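PDB 4H40: putative cell adhesion protein from Bacteroides fragilis, which probably serves as a fimbrillin-like component of pili in this gut bacterium, with a putative role in cell adhesion. Local coordinates for residues B[284-289]-B[297-302]; B[144-149]-B[224-229]; B[243-246]-B[250-253]; B[48-53]-B[85-90]. All coordinates share one frame; numbering follows the deposited sequence.

Overall arrangement
The four contacts sample a largely beta-strand chain at different depths. Contact 1 is the buried one: largely apolar side chains of two chain segments, mostly strand, meet between two facing sheets. Contact 3, partly buried, is a beta hairpin, and backbone hydrogen bonds do most of its work; its strand 251-257 and the strand 296-305 of contact 1 both pair with strand 177-190, and the two centres are about 17 Å apart. Contacts 2 and 4 instead join loops. Contact 2, at the surface, places a valine over an arginine already paired with an aspartate, whereas contact 4, partly buried, uses a water bridge and lies across the chain's centre from contact 1.

Contact 1 of 4, residues B[284-289]-B[297-302]; sequences MLLTGL and YNYTAT
Tyr-299 meets three side chains of 284-289. The selenomethionine Met-284 brings its CE methyl to 3.5 Å from Tyr-299 CD2, and CE lies only slightly farther from CE2, so the methyl meets the ring obliquely along its CD2-CE2 bond. Leu-286 and Tyr-299 extend toward each other from opposite directions, and Leu-286 CD1 comes obliquely to 3.7 Å from Tyr-299 CZ. Farther along, Leu-289 CD1 lies 4.0 Å from Tyr-299 OH, so two leucines approach the phenol end. The selenomethionine chain is bent at its last torsion (chi3 41°), which turns the methyl toward the ring. Every contact here is made by side chains, and the backbones stay well apart: Met-284 CA and Ala-301 CA are 10.0 Å from each other. Such spacing is that of two sheets packed face to face, as in the beta-sandwich of the transthyretin-like clan, with strand 278-287 in one layer and strand 296-305 in the other. In the second shell, Val-269 of strand 266-275 packs on both Met-284 and Leu-286, while Met-184 and Asn-316, from the strands on either side of 296-305, touch Tyr-299. On the outward-facing side of strand 278-287, Leu-285 packs on Ser-264 of the second subunit.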
loop_
_atom_site.group_PDB
_atom_site.type_symbol
_atom_site.label_atom_id
_atom_site.label_comp_id
_atom_site.label_asym_id
_atom_site.label_seq_id
_atom_site.Cartn_x
_atom_site.Cartn_y
_atom_site.Cartn_z
HETATM N N MSE B 284 4.812 6.153 8.583
HETATM C CA MSE B 284 3.996 5.487 7.587
HETATM C C MSE B 284 2.567 6.048 7.725
HETATM O O MSE B 284 1.968 5.851 8.783
HETATM C CB MSE B 284 3.995 3.964 7.762
HETATM C CG MSE B 284 5.291 3.259 7.456
HETATM SE SE MSE B 284 5.265 1.379 8.171
HETATM C CE MSE B 284 3.501 0.918 7.727
ATOM N N LEU B 285 2.025 6.775 6.704
ATOM C CA LEU B 285 0.640 7.213 6.776
ATOM C C LEU B 285 -0.166 6.226 5.976
ATOM O O LEU B 285 0.135 6.021 4.809
ATOM C CB LEU B 285 0.449 8.644 6.305
ATOM C CG LEU B 285 0.661 9.708 7.394
ATOM C CD1 LEU B 285 1.043 11.037 6.773
ATOM C CD2 LEU B 285 -0.580 9.894 8.255
ATOM N N LEU B 286 -1.094 5.521 6.634
ATOM C CA LEU B 286 -1.901 4.454 6.050
ATOM C C LEU B 286 -3.369 4.837 5.983
ATOM O O LEU B 286 -4.062 5.004 6.992
ATOM C CB LEU B 286 -1.714 3.140 6.821
ATOM C CG LEU B 286 -0.259 2.754 7.170
ATOM C CD1 LEU B 286 -0.205 1.569 8.166
ATOM C CD2 LEU B 286 0.572 2.530 5.922
ATOM N N THR B 287 -3.826 5.014 4.760
ATOM C CA THR B 287 -5.198 5.394 4.477
ATOM C C THR B 287 -5.924 4.136 3.937
ATOM O O THR B 287 -5.259 3.201 3.476
ATOM C CB THR B 287 -5.160 6.601 3.528
ATOM O OG1 THR B 287 -6.461 7.189 3.375
ATOM C CG2 THR B 287 -4.534 6.259 2.192
ATOM N N GLY B 288 -7.254 4.114 4.066
ATOM C CA GLY B 288 -8.121 3.035 3.598
ATOM C C GLY B 288 -7.937 1.701 4.286
ATOM O O GLY B 288 -7.618 0.707 3.623
ATOM N N LEU B 289 -8.130 1.667 5.619
ATOM C CA LEU B 289 -7.929 0.454 6.407
ATOM C C LEU B 289 -9.206 -0.013 7.157
ATOM O O LEU B 289 -9.877 0.817 7.771
ATOM C CB LEU B 289 -6.781 0.686 7.411
ATOM C CG LEU B 289 -5.358 0.271 6.976
ATOM C CD1 LEU B 289 -4.331 0.679 8.014
ATOM C CD2 LEU B 289 -5.250 -1.244 6.771
ATOM N N TYR B 297 -2.409 -7.672 10.293
ATOM C CA TYR B 297 -2.076 -6.655 9.316
ATOM C C TYR B 297 -0.574 -6.511 9.443
ATOM O O TYR B 297 -0.078 -5.857 10.361
ATOM C CB TYR B 297 -2.916 -5.365 9.569
ATOM C CG TYR B 297 -4.400 -5.671 9.506
ATOM C CD1 TYR B 297 -5.085 -6.135 10.630
ATOM C CD2 TYR B 297 -5.083 -5.643 8.296
ATOM C CE1 TYR B 297 -6.414 -6.532 10.558
ATOM C CE2 TYR B 297 -6.423 -6.013 8.217
ATOM C CZ TYR B 297 -7.071 -6.502 9.342
ATOM O OH TYR B 297 -8.398 -6.860 9.264
ATOM N N ASN B 298 0.131 -7.341 8.658
ATOM C CA ASN B 298 1.586 -7.489 8.611
ATOM C C ASN B 298 2.245 -6.559 7.622
ATOM O O ASN B 298 1.801 -6.451 6.506
ATOM C CB ASN B 298 1.926 -8.913 8.224
ATOM C CG ASN B 298 1.216 -9.905 9.081
ATOM O OD1 ASN B 298 1.083 -9.706 10.291
ATOM N ND2 ASN B 298 0.715 -10.975 8.468
ATOM N N TYR B 299 3.297 -5.900 8.045
ATOM C CA TYR B 299 4.102 -4.980 7.260
ATOM C C TYR B 299 5.553 -5.429 7.336
ATOM O O TYR B 299 5.941 -6.030 8.339
ATOM C CB TYR B 299 3.943 -3.552 7.783
ATOM C CG TYR B 299 2.572 -2.971 7.510
ATOM C CD1 TYR B 299 1.492 -3.242 8.353
ATOM C CD2 TYR B 299 2.359 -2.116 6.428
ATOM C CE1 TYR B 299 0.226 -2.716 8.095
ATOM C CE2 TYR B 299 1.110 -1.561 6.183
ATOM C CZ TYR B 299 0.037 -1.898 6.992
ATOM O OH TYR B 299 -1.200 -1.398 6.688
ATOM N N THR B 300 6.323 -5.231 6.240
ATOM C CA THR B 300 7.753 -5.566 6.174
ATOM C C THR B 300 8.452 -4.297 5.708
ATOM O O THR B 300 8.181 -3.787 4.617
ATOM C CB THR B 300 8.021 -6.827 5.353
ATOM O OG1 THR B 300 7.121 -7.829 5.821
ATOM C CG2 THR B 300 9.384 -7.371 5.573
ATOM N N ALA B 301 9.235 -3.707 6.610
ATOM C CA ALA B 301 9.921 -2.471 6.307
ATOM C C ALA B 301 11.456 -2.712 6.260
ATOM O O ALA B 301 11.948 -3.587 6.966
ATOM C CB ALA B 301 9.547 -1.412 7.340
ATOM N N THR B 302 12.198 -1.974 5.408
ATOM C CA THR B 302 13.648 -2.102 5.334
ATOM C C THR B 302 14.277 -0.747 5.536
ATOM O O THR B 302 13.903 0.191 4.855
ATOM C CB THR B 302 14.072 -2.719 3.997
ATOM O OG1 THR B 302 13.429 -3.976 3.840
ATOM C CG2 THR B 302 15.565 -2.890 3.881
#

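Contact 2 of 4, residues B[144-149]-B[224-229]; sequences DDRYTQ and GDVLPV
Arg-146 reaches Val-226 by a bend at its third torsion (chi3 -76°), which turns the guanidinium across the valine. Val-226, with CG1 beside its own backbone N (chi1 -72°), presents that methyl to one face of the group, offset toward the rim; CG1 is 3.6 Å from Arg-146 NE. The guanidinium is held in this pose by Asp-144, gripped side-on. Arg-146 NE donates to Asp-144 OD1 at 2.7 Å through a nearly straight bond in the guanidinium plane, and Arg-146 NH2 donates to Asp-144 OD2 at 2.9 Å, both oxygens using their syn lone pairs. The anti lone pair of Asp-144 OD1 takes Arg-146 N at 3.2 Å, an Asx turn that accompanies the type I beta turn from Asp-144 to Tyr-147. One oxygen thus accepts two donors, and the paired carboxylate probably offsets the arginine's charge beside the valine. At a second touch Asp-145 OD2 lies 3.5 Å from Gly-224 CA, but its stronger partner is Arg-118 of strand 113-121, with which it forms a salt bridge. Near the surface, the contact joins the loop between strands 141-142 and 153-157 to the one between strands 197-207 and 230-231, and Gln-180 of strand 177-190 hydrogen-bonds Asp-144 OD2.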
loop_
_atom_site.group_PDB
_atom_site.type_symbol
_atom_site.label_atom_id
_atom_site.label_comp_id
_atom_site.label_asym_id
_atom_site.label_seq_id
_atom_site.Cartn_x
_atom_site.Cartn_y
_atom_site.Cartn_z
ATOM N N ASP B 144 -16.762 -16.972 20.523
ATOM C CA ASP B 144 -17.262 -16.137 19.439
ATOM C C ASP B 144 -18.477 -16.773 18.824
ATOM O O ASP B 144 -18.385 -17.881 18.289
ATOM C CB ASP B 144 -16.184 -15.906 18.382
ATOM C CG ASP B 144 -16.245 -14.550 17.730
ATOM O OD1 ASP B 144 -17.284 -14.233 17.126
ATOM O OD2 ASP B 144 -15.243 -13.817 17.802
ATOM N N ASP B 145 -19.620 -16.075 18.886
ATOM C CA ASP B 145 -20.869 -16.599 18.347
ATOM C C ASP B 145 -20.959 -16.414 16.825
ATOM O O ASP B 145 -21.890 -16.930 16.199
ATOM C CB ASP B 145 -22.058 -15.953 19.059
ATOM C CG ASP B 145 -22.397 -16.541 20.428
ATOM O OD1 ASP B 145 -21.791 -17.574 20.807
ATOM O OD2 ASP B 145 -23.291 -15.974 21.116
ATOM N N ARG B 146 -19.964 -15.742 16.223
ATOM C CA ARG B 146 -19.933 -15.516 14.778
ATOM C C ARG B 146 -19.633 -16.812 14.026
ATOM O O ARG B 146 -20.033 -16.933 12.872
ATOM C CB ARG B 146 -18.916 -14.421 14.398
ATOM C CG ARG B 146 -19.408 -13.012 14.709
ATOM C CD ARG B 146 -18.317 -11.954 14.562
ATOM N NE ARG B 146 -17.372 -11.962 15.685
ATOM C CZ ARG B 146 -16.536 -10.973 15.990
ATOM N NH1 ARG B 146 -16.525 -9.857 15.271
ATOM N NH2 ARG B 146 -15.713 -11.089 17.018
ATOM N N TYR B 147 -18.943 -17.774 14.661
ATOM C CA TYR B 147 -18.582 -19.049 14.022
ATOM C C TYR B 147 -19.070 -20.195 14.856
ATOM O O TYR B 147 -19.081 -20.093 16.081
ATOM C CB TYR B 147 -17.067 -19.167 13.778
ATOM C CG TYR B 147 -16.431 -17.863 13.350
ATOM C CD1 TYR B 147 -16.572 -17.390 12.050
ATOM C CD2 TYR B 147 -15.768 -17.055 14.270
ATOM C CE1 TYR B 147 -16.046 -16.157 11.667
ATOM C CE2 TYR B 147 -15.242 -15.817 13.900
ATOM C CZ TYR B 147 -15.384 -15.373 12.596
ATOM O OH TYR B 147 -14.859 -14.157 12.222
ATOM N N THR B 148 -19.491 -21.284 14.207
ATOM C CA THR B 148 -20.065 -22.447 14.889
ATOM C C THR B 148 -19.035 -23.162 15.764
ATOM O O THR B 148 -19.366 -23.613 16.871
ATOM C CB THR B 148 -20.706 -23.421 13.878
ATOM O OG1 THR B 148 -19.717 -23.900 12.965
ATOM C CG2 THR B 148 -21.842 -22.789 13.096
ATOM N N GLN B 149 -17.787 -23.236 15.278
ATOM C CA GLN B 149 -16.680 -23.931 15.936
ATOM C C GLN B 149 -16.351 -23.341 17.326
ATOM O O GLN B 149 -16.007 -24.096 18.251
ATOM C CB GLN B 149 -15.432 -23.895 15.029
ATOM C CG GLN B 149 -15.539 -24.746 13.752
ATOM C CD GLN B 149 -16.165 -24.049 12.552
ATOM O OE1 GLN B 149 -16.487 -22.847 12.557
ATOM N NE2 GLN B 149 -16.311 -24.793 11.467
ATOM N N GLY B 224 -24.769 -12.749 21.868
ATOM C CA GLY B 224 -24.090 -12.607 20.581
ATOM C C GLY B 224 -23.464 -11.276 20.191
ATOM O O GLY B 224 -22.966 -11.158 19.066
ATOM N N ASP B 225 -23.482 -10.263 21.083
ATOM C CA ASP B 225 -22.871 -8.969 20.776
ATOM C C ASP B 225 -21.359 -9.125 20.743
ATOM O O ASP B 225 -20.796 -9.943 21.482
ATOM C CB ASP B 225 -23.301 -7.873 21.768
ATOM C CG ASP B 225 -24.722 -7.343 21.574
ATOM O OD1 ASP B 225 -25.304 -7.564 20.481
ATOM O OD2 ASP B 225 -25.243 -6.689 22.503
ATOM N N VAL B 226 -20.721 -8.414 19.798
ATOM C CA VAL B 226 -19.273 -8.419 19.523
ATOM C C VAL B 226 -18.792 -6.975 19.324
ATOM O O VAL B 226 -19.618 -6.105 19.022
ATOM C CB VAL B 226 -18.918 -9.314 18.305
ATOM C CG1 VAL B 226 -19.066 -10.795 18.640
ATOM C CG2 VAL B 226 -19.739 -8.953 17.069
ATOM N N LEU B 227 -17.479 -6.718 19.503
ATOM C CA LEU B 227 -16.896 -5.374 19.341
ATOM C C LEU B 227 -17.226 -4.743 17.970
ATOM O O LEU B 227 -16.982 -5.370 16.931
ATOM C CB LEU B 227 -15.367 -5.372 19.519
ATOM C CG LEU B 227 -14.781 -5.893 20.806
ATOM C CD1 LEU B 227 -13.276 -5.753 20.783
ATOM C CD2 LEU B 227 -15.369 -5.193 22.008
ATOM N N PRO B 228 -17.760 -3.499 17.947
ATOM C CA PRO B 228 -18.097 -2.879 16.653
ATOM C C PRO B 228 -16.870 -2.389 15.897
ATOM O O PRO B 228 -15.831 -2.127 16.508
ATOM C CB PRO B 228 -18.991 -1.706 17.053
ATOM C CG PRO B 228 -18.514 -1.332 18.414
ATOM C CD PRO B 228 -18.120 -2.616 19.079
ATOM N N VAL B 229 -17.028 -2.221 14.571
ATOM C CA VAL B 229 -15.995 -1.707 13.663
ATOM C C VAL B 229 -16.341 -0.230 13.334
ATOM O O VAL B 229 -16.755 0.079 12.205
ATOM C CB VAL B 229 -15.799 -2.567 12.374
ATOM C CG1 VAL B 229 -14.423 -2.311 11.758
ATOM C CG2 VAL B 229 -16.002 -4.060 12.638
#

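Contact 3 of 4, residues B[243-246]-B[250-253]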
loop_
_atom_site.group_PDB
_atom_site.type_symbol
_atom_site.label_atom_id
_atom_site.label_comp_id
_atom_site.label_asym_id
_atom_site.label_seq_id
_atom_site.Cartn_x
_atom_site.Cartn_y
_atom_site.Cartn_z
ATOM N N ALA B 243 10.376 -5.507 20.995
ATOM C CA ALA B 243 10.583 -6.192 19.727
ATOM C C ALA B 243 11.470 -7.390 19.938
ATOM O O ALA B 243 12.187 -7.435 20.920
ATOM C CB ALA B 243 11.199 -5.242 18.708
ATOM N N THR B 244 11.408 -8.368 19.057
ATOM C CA THR B 244 12.243 -9.571 19.114
ATOM C C THR B 244 13.235 -9.531 17.959
ATOM O O THR B 244 12.945 -8.941 16.930
ATOM C CB THR B 244 11.385 -10.875 19.067
ATOM O OG1 THR B 244 10.619 -10.885 17.869
ATOM C CG2 THR B 244 10.457 -11.025 20.246
ATOM N N ARG B 245 14.363 -10.187 18.090
ATOM C CA ARG B 245 15.325 -10.177 17.024
ATOM C C ARG B 245 15.375 -11.476 16.289
ATOM O O ARG B 245 15.457 -12.531 16.914
ATOM C CB ARG B 245 16.733 -9.835 17.536
ATOM C CG ARG B 245 17.517 -9.216 16.395
ATOM C CD ARG B 245 18.825 -8.663 16.800
ATOM N NE ARG B 245 18.705 -7.412 17.526
ATOM C CZ ARG B 245 18.569 -6.227 16.958
ATOM N NH1 ARG B 245 18.443 -6.128 15.641
ATOM N NH2 ARG B 245 18.508 -5.135 17.702
ATOM N N ASN B 246 15.402 -11.396 14.956
ATOM C CA ASN B 246 15.565 -12.529 14.061
ATOM C C ASN B 246 17.024 -12.684 13.781
ATOM O O ASN B 246 17.778 -11.749 14.031
ATOM C CB ASN B 246 14.774 -12.324 12.785
ATOM C CG ASN B 246 13.283 -12.333 12.971
ATOM O OD1 ASN B 246 12.759 -12.807 13.996
ATOM N ND2 ASN B 246 12.566 -11.832 11.967
ATOM N N SER B 250 16.891 -8.529 11.852
ATOM C CA SER B 250 15.642 -7.790 11.764
ATOM C C SER B 250 14.913 -7.803 13.121
ATOM O O SER B 250 15.195 -8.643 13.965
ATOM C CB SER B 250 14.753 -8.300 10.637
ATOM O OG SER B 250 14.515 -9.690 10.705
ATOM N N LEU B 251 14.037 -6.802 13.344
ATOM C CA LEU B 251 13.217 -6.656 14.538
ATOM C C LEU B 251 11.765 -6.991 14.226
ATOM O O LEU B 251 11.283 -6.623 13.160
ATOM C CB LEU B 251 13.282 -5.219 15.026
ATOM C CG LEU B 251 14.620 -4.648 15.436
ATOM C CD1 LEU B 251 14.518 -3.151 15.473
ATOM C CD2 LEU B 251 15.069 -5.192 16.802
ATOM N N VAL B 252 11.048 -7.660 15.138
ATOM C CA VAL B 252 9.615 -7.957 14.959
ATOM C C VAL B 252 8.826 -7.354 16.122
ATOM O O VAL B 252 8.983 -7.750 17.279
ATOM C CB VAL B 252 9.267 -9.462 14.771
ATOM C CG1 VAL B 252 7.780 -9.640 14.518
ATOM C CG2 VAL B 252 10.041 -10.048 13.608
ATOM N N ALA B 253 7.964 -6.399 15.806
ATOM C CA ALA B 253 7.107 -5.773 16.807
ATOM C C ALA B 253 5.660 -6.021 16.432
ATOM O O ALA B 253 5.324 -5.992 15.255
ATOM C CB ALA B 253 7.407 -4.287 16.911
#
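Arg-245 and Leu-251 face each other as a non-hydrogen-bonded antiparallel pair, and their side chains leave the same face of the sheet. The arginine starts with CG anti to its backbone nitrogen (chi1 -154°) and bends at chi3, which folds the guanidinium back over the leucine. Leu-251 CD2 then lies over one face of that flat group, offset toward the rim and 3.6 Å from Arg-245 NH2. The same NH2 is hydrogen-bonded to the carbonyl oxygen of Leu-197, at the start of strand 197-207 in the other sheet, so the polar end is engaged while the flat face packs on a methyl. Ala-243 shares this apolar side, its CB 4.2 Å from Leu-251 CB.

The other face carries Thr-244 and Val-252, a hydrogen-bonded pair whose side chains cross at a slant, Thr-244 OG1 lying 3.7 Å from Val-252 CB. Next to them Asn-246 sets its amide beside Val-252 CG2 and donates from ND2 to Ser-250 OG at 3.2 Å, with the oxygen tilted out of the amide plane. Ser-250 OG has a further partner in Asp-248, within the connecting turn.

The backbone fixes this register. Thr-244 N donates to Val-252 O at 3.1 Å, Val-252 N returns the bond to Thr-244 O at 2.9 Å, and Asn-246 N reaches Ser-250 O at 2.9 Å, almost straight at 172°. Strand 251-257 also pairs with strand 177-190 through Leu-251 and Val-188. The alternating pairs, joined through residues 246-250, define a short beta hairpin that adds strand 244-245 to this sheet beside 251-257.

Contact 4 of 4, residues B[48-53]-B[85-90]; sequences IFLLED and GSSLLY
Leu-50 and Leu-51 meet Gly-85 and Ser-87 where two loops run past each other, the closest alpha carbons, Leu-50 CA and Ser-87 CA, lying 6.6 Å apart. The polar link between them goes through water. One molecule accepts a hydrogen bond from Leu-51 N at 2.9 Å and donates to Ser-87 OG at 3.0 Å, so the Leu-51 N-H is satisfied by the water, which relays it to the serine hydroxyl on the other segment. The serine hydroxyl stands beside its own backbone nitrogen (chi1 -60°), which directs OG at the opposing loop. It is hydrogen-bonded to Asn-80 OD1 as well, and so is gripped by two partners. The direct approach of Ser-87 OG to Leu-51 O, at 3.8 Å, is too long for a hydrogen bond.

The remaining touches are van der Waals contacts made by Leu-50. Its CB lies 3.7 Å from Ser-87 OG, and its CD1 methyl ends 3.4 Å from the carbonyl oxygen of Gly-85, a glycine with positive phi (71°). Leu-50 therefore spans the loop before strand 88-94, its base at Ser-87 and its branch at Gly-85. Leu-51 takes the inward course: buried, it packs on Ile-57 and Val-78, from strands 56-62 and 74-79.

No salt bridge joins the two segments; nearby, Asp-53 forms one with Arg-79 of strand 74-79. Strands 56-62, 74-79 and 88-94 follow one another as an antiparallel beta meander. The contact lies at one end of it, where the loop entering its first strand packs, partly through water, against the connection between the second and third.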
loop_
_atom_site.group_PDB
_atom_site.type_symbol
_atom_site.label_atom_id
_atom_site.label_comp_id
_atom_site.label_asym_id
_atom_site.label_seq_id
_atom_site.Cartn_x
_atom_site.Cartn_y
_atom_site.Cartn_z
ATOM N N ILE B 48 -6.008 -25.475 14.614
ATOM C CA ILE B 48 -6.142 -25.091 16.010
ATOM C C ILE B 48 -4.791 -25.275 16.685
ATOM O O ILE B 48 -4.188 -26.348 16.581
ATOM C CB ILE B 48 -7.272 -25.914 16.691
ATOM C CG1 ILE B 48 -8.620 -25.544 16.075
ATOM C CG2 ILE B 48 -7.304 -25.699 18.206
ATOM C CD1 ILE B 48 -9.535 -26.622 15.964
ATOM N N PHE B 49 -4.321 -24.231 17.378
ATOM C CA PHE B 49 -3.088 -24.262 18.143
ATOM C C PHE B 49 -3.403 -24.564 19.588
ATOM O O PHE B 49 -4.541 -24.379 20.011
ATOM C CB PHE B 49 -2.359 -22.920 18.037
ATOM C CG PHE B 49 -1.658 -22.631 16.731
ATOM C CD1 PHE B 49 -1.773 -23.499 15.650
ATOM C CD2 PHE B 49 -0.910 -21.468 16.568
ATOM C CE1 PHE B 49 -1.173 -23.202 14.426
ATOM C CE2 PHE B 49 -0.277 -21.188 15.347
ATOM C CZ PHE B 49 -0.413 -22.062 14.281
ATOM N N LEU B 50 -2.401 -25.036 20.355
ATOM C CA LEU B 50 -2.586 -25.281 21.784
ATOM C C LEU B 50 -2.559 -23.957 22.475
ATOM O O LEU B 50 -1.802 -23.086 22.033
ATOM C CB LEU B 50 -1.480 -26.171 22.368
ATOM C CG LEU B 50 -1.217 -27.545 21.796
ATOM C CD1 LEU B 50 0.003 -28.135 22.459
ATOM C CD2 LEU B 50 -2.395 -28.471 22.009
ATOM N N LEU B 51 -3.329 -23.794 23.570
ATOM C CA LEU B 51 -3.299 -22.563 24.356
ATOM C C LEU B 51 -1.869 -22.372 24.835
ATOM O O LEU B 51 -1.223 -23.357 25.193
ATOM C CB LEU B 51 -4.293 -22.632 25.532
ATOM C CG LEU B 51 -5.766 -22.855 25.167
ATOM C CD1 LEU B 51 -6.620 -23.094 26.405
ATOM C CD2 LEU B 51 -6.321 -21.688 24.360
ATOM N N GLU B 52 -1.335 -21.163 24.756
ATOM C CA GLU B 52 0.065 -20.913 25.115
ATOM C C GLU B 52 0.337 -21.181 26.608
ATOM O O GLU B 52 -0.463 -20.838 27.476
ATOM C CB GLU B 52 0.521 -19.493 24.715
ATOM C CG GLU B 52 0.457 -19.199 23.211
ATOM C CD GLU B 52 1.194 -20.148 22.273
ATOM O OE1 GLU B 52 2.325 -20.564 22.620
ATOM O OE2 GLU B 52 0.650 -20.463 21.185
ATOM N N ASP B 53 1.437 -21.880 26.878
ATOM C CA ASP B 53 1.873 -22.218 28.226
ATOM C C ASP B 53 2.023 -20.935 29.063
ATOM O O ASP B 53 2.637 -19.972 28.592
ATOM C CB ASP B 53 3.201 -22.992 28.142
ATOM C CG ASP B 53 3.632 -23.664 29.422
ATOM O OD1 ASP B 53 4.203 -22.973 30.287
ATOM O OD2 ASP B 53 3.464 -24.894 29.530
ATOM N N GLY B 85 2.891 -33.243 24.848
ATOM C CA GLY B 85 2.895 -31.790 24.980
ATOM C C GLY B 85 1.538 -31.109 25.057
ATOM O O GLY B 85 1.490 -29.885 24.945
ATOM N N SER B 86 0.429 -31.886 25.271
ATOM C CA SER B 86 -0.965 -31.420 25.421
ATOM C C SER B 86 -1.146 -30.403 26.564
ATOM O O SER B 86 -0.363 -30.388 27.512
ATOM C CB SER B 86 -1.891 -32.604 25.677
ATOM O OG SER B 86 -2.096 -33.356 24.495
ATOM N N SER B 87 -2.197 -29.573 26.475
ATOM C CA SER B 87 -2.501 -28.574 27.496
ATOM C C SER B 87 -3.245 -29.185 28.709
ATOM O O SER B 87 -4.093 -30.078 28.542
ATOM C CB SER B 87 -3.329 -27.440 26.902
ATOM O OG SER B 87 -2.635 -26.791 25.851
ATOM N N LEU B 88 -2.905 -28.676 29.932
ATOM C CA LEU B 88 -3.548 -29.000 31.214
ATOM C C LEU B 88 -3.967 -27.703 31.929
ATOM O O LEU B 88 -3.191 -26.737 31.929
ATOM C CB LEU B 88 -2.642 -29.860 32.109
ATOM C CG LEU B 88 -2.160 -31.203 31.523
ATOM C CD1 LEU B 88 -1.207 -31.876 32.455
ATOM C CD2 LEU B 88 -3.324 -32.137 31.188
ATOM N N LEU B 89 -5.193 -27.669 32.508
ATOM C CA LEU B 89 -5.763 -26.466 33.157
ATOM C C LEU B 89 -5.789 -26.579 34.687
ATOM O O LEU B 89 -6.460 -27.459 35.252
ATOM C CB LEU B 89 -7.174 -26.180 32.618
ATOM C CG LEU B 89 -7.281 -25.942 31.105
ATOM C CD1 LEU B 89 -8.718 -26.049 30.629
ATOM C CD2 LEU B 89 -6.727 -24.602 30.722
ATOM N N TYR B 90 -5.043 -25.681 35.357
ATOM C CA TYR B 90 -4.899 -25.684 36.810
ATOM C C TYR B 90 -5.632 -24.524 37.465
ATOM O O TYR B 90 -5.323 -23.374 37.164
ATOM C CB TYR B 90 -3.417 -25.633 37.207
ATOM C CG TYR B 90 -2.611 -26.797 36.682
ATOM C CD1 TYR B 90 -1.994 -26.737 35.437
ATOM C CD2 TYR B 90 -2.444 -27.959 37.442
ATOM C CE1 TYR B 90 -1.258 -27.815 34.943
ATOM C CE2 TYR B 90 -1.712 -29.042 36.959
ATOM C CZ TYR B 90 -1.111 -28.964 35.713
ATOM O OH TYR B 90 -0.374 -30.025 35.247
HETATM O O HOH W 1 -4.984 -26.108 24.092
#